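Local coordinates for probable oxidoreductase (Pseudomonas aeruginosa, PDB 4B7C), which is a probable oxidoreductase of the medium-chain dehydrogenase/reductase family, which probably uses NADP as cofactor in a Rossmann-fold domain, at residues R176-C187 with F196-L207; A208-I219 with D232-F240. All blocks are in the same frame, centred on the assembly; numbering follows the deposited sequence.

Contact 1 (R176-C187 with F196-L207); sequences RVVGIAGGAEKC and FDGAIDYKNEDL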
loop_
_atom_site.group_PDB
_atom_site.type_symbol
_atom_site.label_atom_id
_atom_site.label_comp_id
_atom_site.label_asym_id
_atom_site.label_seq_id
_atom_site.Cartn_x
_atom_site.Cartn_y
_atom_site.Cartn_z
ATOM N N ARG B 176 -4.702 -18.372 -12.432
ATOM C CA ARG B 176 -5.245 -17.761 -13.628
ATOM C C ARG B 176 -4.444 -16.496 -13.882
ATOM O O ARG B 176 -4.360 -15.618 -13.023
ATOM C CB ARG B 176 -6.734 -17.444 -13.470
ATOM C CG ARG B 176 -7.308 -16.713 -14.667
ATOM C CD ARG B 176 -8.811 -16.481 -14.602
ATOM N NE ARG B 176 -9.185 -15.699 -15.780
ATOM C CZ ARG B 176 -9.362 -16.195 -17.006
ATOM N NH1 ARG B 176 -9.255 -17.500 -17.247
ATOM N NH2 ARG B 176 -9.664 -15.371 -18.005
ATOM N N VAL B 177 -3.877 -16.389 -15.080
ATOM C CA VAL B 177 -2.945 -15.318 -15.401
ATOM C C VAL B 177 -3.443 -14.419 -16.528
ATOM O O VAL B 177 -3.625 -14.859 -17.670
ATOM C CB VAL B 177 -1.566 -15.878 -15.789
ATOM C CG1 VAL B 177 -0.563 -14.749 -15.941
ATOM C CG2 VAL B 177 -1.098 -16.892 -14.764
ATOM N N VAL B 178 -3.615 -13.142 -16.201
ATOM C CA VAL B 178 -4.091 -12.147 -17.147
ATOM C C VAL B 178 -3.067 -11.039 -17.310
ATOM O O VAL B 178 -2.666 -10.372 -16.346
ATOM C CB VAL B 178 -5.454 -11.554 -16.720
ATOM C CG1 VAL B 178 -5.896 -10.460 -17.679
ATOM C CG2 VAL B 178 -6.506 -12.649 -16.668
ATOM N N GLY B 179 -2.664 -10.830 -18.553
ATOM C CA GLY B 179 -1.693 -9.796 -18.889
ATOM C C GLY B 179 -2.341 -8.527 -19.387
ATOM O O GLY B 179 -3.406 -8.559 -20.003
ATOM N N ILE B 180 -1.703 -7.403 -19.103
ATOM C CA ILE B 180 -2.093 -6.126 -19.669
ATOM C C ILE B 180 -0.918 -5.616 -20.480
ATOM O O ILE B 180 0.173 -5.427 -19.949
ATOM C CB ILE B 180 -2.437 -5.058 -18.607
ATOM C CG1 ILE B 180 -3.591 -5.526 -17.712
ATOM C CG2 ILE B 180 -2.790 -3.749 -19.296
ATOM C CD1 ILE B 180 -3.876 -4.583 -16.555
ATOM N N ALA B 181 -1.153 -5.387 -21.768
ATOM C CA ALA B 181 -0.103 -4.926 -22.677
ATOM C C ALA B 181 -0.669 -4.082 -23.812
ATOM O O ALA B 181 -1.860 -4.156 -24.126
ATOM C CB ALA B 181 0.650 -6.119 -23.239
ATOM N N GLY B 182 0.198 -3.273 -24.411
ATOM C CA GLY B 182 -0.190 -2.367 -25.490
ATOM C C GLY B 182 0.058 -2.963 -26.867
ATOM O O GLY B 182 1.196 -3.236 -27.241
ATOM N N GLY B 183 -1.019 -3.184 -27.615
ATOM C CA GLY B 183 -0.925 -3.690 -28.994
ATOM C C GLY B 183 -1.347 -5.138 -29.163
ATOM O O GLY B 183 -1.187 -5.959 -28.257
ATOM N N ALA B 184 -1.878 -5.449 -30.345
ATOM C CA ALA B 184 -2.448 -6.771 -30.635
ATOM C C ALA B 184 -1.400 -7.880 -30.671
ATOM O O ALA B 184 -1.671 -9.005 -30.243
ATOM C CB ALA B 184 -3.204 -6.734 -31.957
ATOM N N GLU B 185 -0.211 -7.560 -31.174
ATOM C CA GLU B 185 0.851 -8.568 -31.328
ATOM C C GLU B 185 1.382 -9.018 -29.970
ATOM O O GLU B 185 1.538 -10.214 -29.718
ATOM C CB GLU B 185 2.013 -8.056 -32.204
ATOM C CG GLU B 185 3.130 -9.051 -32.503
ATOM C CD GLU B 185 2.697 -10.521 -32.473
ATOM O OE1 GLU B 185 1.546 -10.905 -32.758
ATOM O OE2 GLU B 185 3.519 -11.351 -32.135
ATOM N N LYS B 186 1.654 -8.054 -29.098
ATOM C CA LYS B 186 2.093 -8.360 -27.730
ATOM C C LYS B 186 1.091 -9.265 -27.025
ATOM O O LYS B 186 1.462 -10.266 -26.417
ATOM C CB LYS B 186 2.307 -7.079 -26.923
ATOM C CG LYS B 186 3.617 -6.377 -27.236
ATOM C CD LYS B 186 3.786 -5.105 -26.415
ATOM C CE LYS B 186 5.138 -4.453 -26.665
ATOM N NZ LYS B 186 5.333 -3.252 -25.805
ATOM N N CYS B 187 -0.187 -8.911 -27.123
ATOM C CA CYS B 187 -1.252 -9.665 -26.448
ATOM C C CYS B 187 -1.390 -11.083 -26.984
ATOM O O CYS B 187 -1.568 -12.036 -26.215
ATOM C CB CYS B 187 -2.580 -8.918 -26.532
ATOM S SG CYS B 187 -2.599 -7.435 -25.480
ATOM N N PHE B 196 -0.362 -17.350 -21.177
ATOM C CA PHE B 196 -1.243 -16.507 -20.354
ATOM C C PHE B 196 -2.686 -16.931 -20.646
ATOM O O PHE B 196 -3.018 -17.246 -21.797
ATOM C CB PHE B 196 -1.092 -15.022 -20.691
ATOM C CG PHE B 196 0.089 -14.335 -20.034
ATOM C CD1 PHE B 196 1.359 -14.889 -20.063
ATOM C CD2 PHE B 196 -0.072 -13.092 -19.421
ATOM C CE1 PHE B 196 2.436 -14.237 -19.476
ATOM C CE2 PHE B 196 1.004 -12.434 -18.841
ATOM C CZ PHE B 196 2.259 -13.008 -18.868
ATOM N N ASP B 197 -3.530 -16.937 -19.617
ATOM C CA ASP B 197 -4.942 -17.305 -19.775
ATOM C C ASP B 197 -5.684 -16.244 -20.551
ATOM O O ASP B 197 -6.640 -16.528 -21.270
ATOM C CB ASP B 197 -5.613 -17.506 -18.424
ATOM C CG ASP B 197 -5.098 -18.721 -17.713
ATOM O OD1 ASP B 197 -5.487 -19.833 -18.111
ATOM O OD2 ASP B 197 -4.298 -18.568 -16.769
ATOM N N GLY B 198 -5.235 -15.012 -20.396
ATOM C CA GLY B 198 -5.812 -13.902 -21.120
ATOM C C GLY B 198 -4.875 -12.726 -21.221
ATOM O O GLY B 198 -3.907 -12.624 -20.475
ATOM N N ALA B 199 -5.187 -11.820 -22.135
ATOM C CA ALA B 199 -4.400 -10.614 -22.333
ATOM C C ALA B 199 -5.312 -9.490 -22.745
ATOM O O ALA B 199 -6.128 -9.654 -23.643
ATOM C CB ALA B 199 -3.338 -10.825 -23.395
ATOM N N ILE B 200 -5.168 -8.341 -22.095
ATOM C CA ILE B 200 -5.997 -7.184 -22.394
ATOM C C ILE B 200 -5.164 -6.132 -23.095
ATOM O O ILE B 200 -4.156 -5.672 -22.560
ATOM C CB ILE B 200 -6.626 -6.574 -21.123
ATOM C CG1 ILE B 200 -7.528 -7.601 -20.420
ATOM C CG2 ILE B 200 -7.422 -5.327 -21.476
ATOM C CD1 ILE B 200 -7.805 -7.276 -18.966
ATOM N N ASP B 201 -5.602 -5.752 -24.292
ATOM C CA ASP B 201 -4.936 -4.718 -25.079
ATOM C C ASP B 201 -5.510 -3.361 -24.708
ATOM O O ASP B 201 -6.493 -2.909 -25.294
ATOM C CB ASP B 201 -5.105 -4.977 -26.583
ATOM C CG ASP B 201 -4.329 -3.990 -27.449
ATOM O OD1 ASP B 201 -3.722 -3.031 -26.921
ATOM O OD2 ASP B 201 -4.323 -4.180 -28.685
ATOM N N TYR B 202 -4.867 -2.693 -23.756
ATOM C CA TYR B 202 -5.401 -1.437 -23.205
ATOM C C TYR B 202 -5.415 -0.292 -24.221
ATOM O O TYR B 202 -6.160 0.674 -24.064
ATOM C CB TYR B 202 -4.654 -1.017 -21.928
ATOM C CG TYR B 202 -3.248 -0.490 -22.145
ATOM C CD1 TYR B 202 -2.164 -1.358 -22.191
ATOM C CD2 TYR B 202 -3.003 0.873 -22.268
ATOM C CE1 TYR B 202 -0.877 -0.884 -22.378
ATOM C CE2 TYR B 202 -1.718 1.358 -22.459
ATOM C CZ TYR B 202 -0.660 0.472 -22.512
ATOM O OH TYR B 202 0.619 0.936 -22.697
ATOM N N LYS B 203 -4.597 -0.403 -25.261
ATOM C CA LYS B 203 -4.561 0.624 -26.318
ATOM C C LYS B 203 -5.710 0.515 -27.315
ATOM O O LYS B 203 -6.067 1.498 -27.949
ATOM C CB LYS B 203 -3.247 0.573 -27.090
ATOM C CG LYS B 203 -2.102 1.237 -26.367
ATOM C CD LYS B 203 -0.899 1.418 -27.251
ATOM C CE LYS B 203 0.195 2.165 -26.517
ATOM N NZ LYS B 203 1.346 2.524 -27.393
ATOM N N ASN B 204 -6.264 -0.685 -27.455
ATOM C CA ASN B 204 -7.320 -0.947 -28.445
ATOM C C ASN B 204 -8.650 -1.375 -27.833
ATOM O O ASN B 204 -9.617 -1.646 -28.546
ATOM C CB ASN B 204 -6.861 -2.020 -29.437
ATOM C CG ASN B 204 -5.780 -1.536 -30.374
ATOM O OD1 ASN B 204 -5.837 -0.414 -30.879
ATOM N ND2 ASN B 204 -4.805 -2.398 -30.643
ATOM N N GLU B 205 -8.696 -1.425 -26.512
ATOM C CA GLU B 205 -9.843 -1.954 -25.794
ATOM C C GLU B 205 -9.955 -1.292 -24.424
ATOM O O GLU B 205 -8.947 -0.937 -23.826
ATOM C CB GLU B 205 -9.696 -3.470 -25.687
ATOM C CG GLU B 205 -10.646 -4.141 -24.729
ATOM C CD GLU B 205 -10.332 -5.616 -24.550
ATOM O OE1 GLU B 205 -9.191 -6.068 -24.813
ATOM O OE2 GLU B 205 -11.242 -6.344 -24.146
ATOM N N ASP B 206 -11.179 -1.101 -23.942
ATOM C CA ASP B 206 -11.374 -0.510 -22.614
ATOM C C ASP B 206 -10.886 -1.477 -21.534
ATOM O O ASP B 206 -11.327 -2.628 -21.471
ATOM C CB ASP B 206 -12.840 -0.149 -22.370
ATOM C CG ASP B 206 -13.070 0.455 -20.982
ATOM O OD1 ASP B 206 -12.617 1.596 -20.735
ATOM O OD2 ASP B 206 -13.708 -0.222 -20.143
ATOM N N LEU B 207 -9.988 -0.996 -20.679
ATOM C CA LEU B 207 -9.348 -1.842 -19.653
ATOM C C LEU B 207 -10.354 -2.426 -18.666
ATOM O O LEU B 207 -10.341 -3.625 -18.395
ATOM C CB LEU B 207 -8.265 -1.063 -18.897
ATOM C CG LEU B 207 -7.525 -1.879 -17.810
ATOM C CD1 LEU B 207 -7.151 -3.308 -18.213
ATOM C CD2 LEU B 207 -6.288 -1.118 -17.358
HETATM O O HOH W 1 -9.547 -16.464 -21.023
#
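D197 reaches back to the start of the neighbouring strand, where its OD2 takes the N-H of V177 at 2.8 Å on the anti side of the carboxylate in a nearly straight bond (166°). With R176 extended from CG to NE, its guanidinium lays one face over D197 CB, NH1 at 3.8 Å; a water links R176 NH2 to D197 O, and the stronger partner of that nitrogen is E214. V177 CG1, anti to the backbone N (chi1 -173°), sits over the face of the F196 ring, 4.1 Å from its centroid, while G179 N lies at the ring edge, its N-H bonded to G198 O. Between these ends the strands pair in parallel, I200 N bonding to G179 O. V178 CG1 meets I200 CD1 at 3.9 Å, and I180 CG2 meets Y202 CD1 at 3.8 Å, at about a right angle. At the far end D201, its CG anti to the backbone N, sends OD1 to G183 N at 2.8 Å, met from above the carboxylate plane. N204 ND2 grips OD2 at 2.7 Å, so both oxygens are held beside the start of helix 184-193. C187 packs CB on A199 CB. The whole is a beta-alpha-beta unit: strand 198-201 is outermost in the parallel sheet, helix 184-193 covers the A199 side, and helices 207-214 and 228-235 pack against I200 and I180 on the other.

Contact 2 (A208-I219 with D232-F240); sequences AAGLKRECPKGI and DTVLTRIAF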
loop_
_atom_site.group_PDB
_atom_site.type_symbol
_atom_site.label_atom_id
_atom_site.label_comp_id
_atom_site.label_asym_id
_atom_site.label_seq_id
_atom_site.Cartn_x
_atom_site.Cartn_y
_atom_site.Cartn_z
ATOM N N ALA B 208 -11.237 -1.574 -18.149
ATOM C CA ALA B 208 -12.294 -2.009 -17.218
ATOM C C ALA B 208 -13.151 -3.141 -17.792
ATOM O O ALA B 208 -13.419 -4.141 -17.115
ATOM C CB ALA B 208 -13.173 -0.835 -16.816
ATOM N N ALA B 209 -13.577 -2.974 -19.042
ATOM C CA ALA B 209 -14.350 -4.005 -19.754
ATOM C C ALA B 209 -13.537 -5.293 -19.897
ATOM O O ALA B 209 -14.038 -6.406 -19.672
ATOM C CB ALA B 209 -14.777 -3.500 -21.128
ATOM N N GLY B 210 -12.272 -5.130 -20.263
ATOM C CA GLY B 210 -11.357 -6.267 -20.377
ATOM C C GLY B 210 -11.216 -7.013 -19.055
ATOM O O GLY B 210 -11.272 -8.246 -19.009
ATOM N N LEU B 211 -11.051 -6.256 -17.973
ATOM C CA LEU B 211 -10.907 -6.837 -16.631
ATOM C C LEU B 211 -12.168 -7.576 -16.203
ATOM O O LEU B 211 -12.085 -8.647 -15.591
ATOM C CB LEU B 211 -10.545 -5.758 -15.596
ATOM C CG LEU B 211 -9.142 -5.169 -15.708
ATOM C CD1 LEU B 211 -9.003 -3.927 -14.852
ATOM C CD2 LEU B 211 -8.122 -6.224 -15.307
ATOM N N LYS B 212 -13.325 -6.988 -16.518
ATOM C CA LYS B 212 -14.638 -7.610 -16.254
ATOM C C LYS B 212 -14.726 -8.968 -16.912
ATOM O O LYS B 212 -15.149 -9.938 -16.296
ATOM C CB LYS B 212 -15.782 -6.712 -16.751
ATOM C CG LYS B 212 -17.200 -7.269 -16.632
ATOM C CD LYS B 212 -18.224 -6.320 -17.311
ATOM C CE LYS B 212 -18.413 -6.629 -18.780
ATOM N NZ LYS B 212 -18.988 -5.467 -19.520
ATOM N N ARG B 213 -14.309 -9.024 -18.168
ATOM C CA ARG B 213 -14.340 -10.271 -18.929
ATOM C C ARG B 213 -13.320 -11.286 -18.419
ATOM O O ARG B 213 -13.647 -12.451 -18.177
ATOM C CB ARG B 213 -14.077 -9.987 -20.407
ATOM C CG ARG B 213 -14.010 -11.242 -21.264
ATOM C CD ARG B 213 -13.660 -10.939 -22.710
ATOM N NE ARG B 213 -12.273 -10.497 -22.878
ATOM C CZ ARG B 213 -11.888 -9.246 -23.125
ATOM N NH1 ARG B 213 -12.775 -8.261 -23.241
ATOM N NH2 ARG B 213 -10.599 -8.969 -23.259
ATOM N N GLU B 214 -12.083 -10.829 -18.253
ATOM C CA GLU B 214 -10.960 -11.727 -17.951
ATOM C C GLU B 214 -10.816 -12.109 -16.474
ATOM O O GLU B 214 -10.209 -13.133 -16.158
ATOM C CB GLU B 214 -9.640 -11.127 -18.440
ATOM C CG GLU B 214 -9.545 -10.947 -19.953
ATOM C CD GLU B 214 -9.594 -12.253 -20.733
ATOM O OE1 GLU B 214 -9.234 -13.319 -20.181
ATOM O OE2 GLU B 214 -10.001 -12.204 -21.910
ATOM N N CYS B 215 -11.352 -11.282 -15.581
ATOM C CA CYS B 215 -11.210 -11.497 -14.124
ATOM C C CYS B 215 -12.556 -11.510 -13.407
ATOM O O CYS B 215 -12.812 -10.667 -12.544
ATOM C CB CYS B 215 -10.318 -10.423 -13.493
ATOM S SG CYS B 215 -8.800 -10.096 -14.379
ATOM N N PRO B 216 -13.401 -12.504 -13.721
ATOM C CA PRO B 216 -14.758 -12.521 -13.179
ATOM C C PRO B 216 -14.836 -12.609 -11.650
ATOM O O PRO B 216 -15.811 -12.137 -11.062
ATOM C CB PRO B 216 -15.372 -13.771 -13.823
ATOM C CG PRO B 216 -14.213 -14.672 -14.078
ATOM C CD PRO B 216 -13.064 -13.762 -14.415
ATOM N N LYS B 217 -13.832 -13.219 -11.024
ATOM C CA LYS B 217 -13.792 -13.355 -9.555
ATOM C C LYS B 217 -12.853 -12.343 -8.882
ATOM O O LYS B 217 -12.415 -12.535 -7.752
ATOM C CB LYS B 217 -13.410 -14.789 -9.162
ATOM C CG LYS B 217 -14.503 -15.799 -9.510
ATOM C CD LYS B 217 -14.319 -17.170 -8.946
ATOM C CE LYS B 217 -15.576 -18.009 -8.714
ATOM N NZ LYS B 217 -15.232 -19.362 -8.206
ATOM N N GLY B 218 -12.571 -11.248 -9.572
ATOM C CA GLY B 218 -11.687 -10.215 -9.045
ATOM C C GLY B 218 -10.204 -10.545 -9.182
ATOM O O GLY B 218 -9.828 -11.606 -9.695
ATOM N N ILE B 219 -9.362 -9.617 -8.730
ATOM C CA ILE B 219 -7.901 -9.732 -8.876
ATOM C C ILE B 219 -7.224 -9.961 -7.510
ATOM O O ILE B 219 -7.316 -9.133 -6.615
ATOM C CB ILE B 219 -7.311 -8.480 -9.551
ATOM C CG1 ILE B 219 -7.972 -8.245 -10.915
ATOM C CG2 ILE B 219 -5.794 -8.606 -9.714
ATOM C CD1 ILE B 219 -7.620 -6.904 -11.509
ATOM N N ASP B 232 -4.474 2.390 -11.354
ATOM C CA ASP B 232 -5.681 2.987 -10.764
ATOM C C ASP B 232 -6.940 2.214 -11.153
ATOM O O ASP B 232 -7.828 2.014 -10.331
ATOM C CB ASP B 232 -5.813 4.452 -11.171
ATOM C CG ASP B 232 -6.354 5.329 -10.047
ATOM O OD1 ASP B 232 -6.600 4.811 -8.935
ATOM O OD2 ASP B 232 -6.528 6.545 -10.287
ATOM N N THR B 233 -6.994 1.761 -12.407
ATOM C CA THR B 233 -8.127 0.972 -12.895
ATOM C C THR B 233 -8.138 -0.423 -12.300
ATOM O O THR B 233 -9.188 -0.955 -11.937
ATOM C CB THR B 233 -8.127 0.871 -14.436
ATOM O OG1 THR B 233 -8.152 2.187 -14.995
ATOM C CG2 THR B 233 -9.342 0.097 -14.932
ATOM N N VAL B 234 -6.966 -1.032 -12.191
ATOM C CA VAL B 234 -6.858 -2.359 -11.595
ATOM C C VAL B 234 -7.339 -2.363 -10.139
ATOM O O VAL B 234 -7.972 -3.315 -9.678
ATOM C CB VAL B 234 -5.411 -2.886 -11.698
ATOM C CG1 VAL B 234 -5.254 -4.167 -10.900
ATOM C CG2 VAL B 234 -5.046 -3.097 -13.165
ATOM N N LEU B 235 -7.033 -1.287 -9.427
ATOM C CA LEU B 235 -7.457 -1.122 -8.018
ATOM C C LEU B 235 -8.968 -1.237 -7.822
ATOM O O LEU B 235 -9.422 -1.714 -6.787
ATOM C CB LEU B 235 -6.981 0.225 -7.464
ATOM C CG LEU B 235 -5.529 0.238 -6.958
ATOM C CD1 LEU B 235 -4.968 1.639 -6.842
ATOM C CD2 LEU B 235 -5.451 -0.487 -5.621
ATOM N N THR B 236 -9.749 -0.841 -8.827
ATOM C CA THR B 236 -11.218 -0.961 -8.742
ATOM C C THR B 236 -11.700 -2.414 -8.776
ATOM O O THR B 236 -12.852 -2.692 -8.440
ATOM C CB THR B 236 -11.932 -0.183 -9.864
ATOM O OG1 THR B 236 -11.686 -0.804 -11.133
ATOM C CG2 THR B 236 -11.440 1.252 -9.895
ATOM N N ARG B 237 -10.822 -3.340 -9.158
ATOM C CA ARG B 237 -11.215 -4.745 -9.363
ATOM C C ARG B 237 -10.501 -5.752 -8.478
ATOM O O ARG B 237 -10.669 -6.967 -8.646
ATOM C CB ARG B 237 -11.018 -5.118 -10.835
ATOM C CG ARG B 237 -11.918 -4.296 -11.744
ATOM C CD ARG B 237 -13.423 -4.389 -11.364
ATOM N NE ARG B 237 -14.071 -3.981 -12.572
ATOM C CZ ARG B 237 -14.348 -4.765 -13.603
ATOM N NH1 ARG B 237 -14.128 -6.079 -13.562
ATOM N NH2 ARG B 237 -14.887 -4.199 -14.666
ATOM N N ILE B 238 -9.712 -5.260 -7.525
ATOM C CA ILE B 238 -8.995 -6.166 -6.628
ATOM C C ILE B 238 -9.956 -6.878 -5.693
ATOM O O ILE B 238 -11.009 -6.346 -5.320
ATOM C CB ILE B 238 -7.871 -5.471 -5.811
ATOM C CG1 ILE B 238 -8.404 -4.334 -4.945
ATOM C CG2 ILE B 238 -6.791 -4.902 -6.726
ATOM C CD1 ILE B 238 -7.382 -3.786 -3.970
ATOM N N ALA B 239 -9.592 -8.101 -5.340
ATOM C CA ALA B 239 -10.367 -8.910 -4.417
ATOM C C ALA B 239 -9.999 -8.630 -2.965
ATOM O O ALA B 239 -8.987 -7.995 -2.671
ATOM C CB ALA B 239 -10.136 -10.386 -4.702
ATOM N N PHE B 240 -10.831 -9.155 -2.077
ATOM C CA PHE B 240 -10.554 -9.208 -0.652
ATOM C C PHE B 240 -9.167 -9.829 -0.403
ATOM O O PHE B 240 -8.853 -10.890 -0.937
ATOM C CB PHE B 240 -11.658 -10.022 0.045
ATOM C CG PHE B 240 -11.434 -10.243 1.516
ATOM C CD1 PHE B 240 -11.390 -9.169 2.405
ATOM C CD2 PHE B 240 -11.313 -11.532 2.024
ATOM C CE1 PHE B 240 -11.201 -9.379 3.760
ATOM C CE2 PHE B 240 -11.123 -11.748 3.381
ATOM C CZ PHE B 240 -11.070 -10.670 4.253
#
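I219 and I238 form a short parallel bridge: I219 N donates to R237 O at 3.0 Å, and A239 N donates to I219 O at 2.8 Å (173°). G218, closing a type I turn from C215, brings its CA to 3.4 Å from R237 O. The I219 side chain, with CG1 anti to the carbonyl carbon (chi1 -57°), carries CD1 to V234 CG1 at 3.7 Å, the two side chains crossing at about a right angle; the same methyl also touches R237 CB. R237 bends at chi2 (-55°) and lies against helix 207-214. One face of its guanidinium rests on L211 CB, and K212 CA meets the edge in plane. NH2 lies 3.4 Å from K212 CB and close to A208 O, but its N-H points poorly at that oxygen, which already accepts from K212 N. From the same L211, CD1 meets T233 CG2 at 4.0 Å, putting an apolar methyl against the methyl branch of the threonine, whose OG1 bonds to E229 O within its own helix. Helices 207-214 and 228-235 thus lie side by side on one face of the Rossmann sheet, with V234 reaching I180 of strand 176-181 and F222 of strand 219-224. I219 also packs on V154 of strand 152-155, and F240 touches D282 of the second subunit.

Along the chain the two contacts follow one another, contact 1 first, and their centres lie 13 Å apart on the same side of the chain's centre. Both belong to the Rossmann domain with its parallel sheet. Strand 198-201 of contact 1 leads directly into helix 207-214 of contact 2, and the chain then crosses back past strands 176-181 and 152-155 to strand 219-224. Two salt bridges tie the contacts together: E205 OE2 to R213 NH1 at 2.6 Å, and R176 NH2 to E214 OE1 at 3.0 Å. I200 CD1 packs on G210 and L211, joining helix 207-214 to edge strand 198-201, while R176 joins it to the neighbouring strand 176-181, in the domain that probably holds the cofactor.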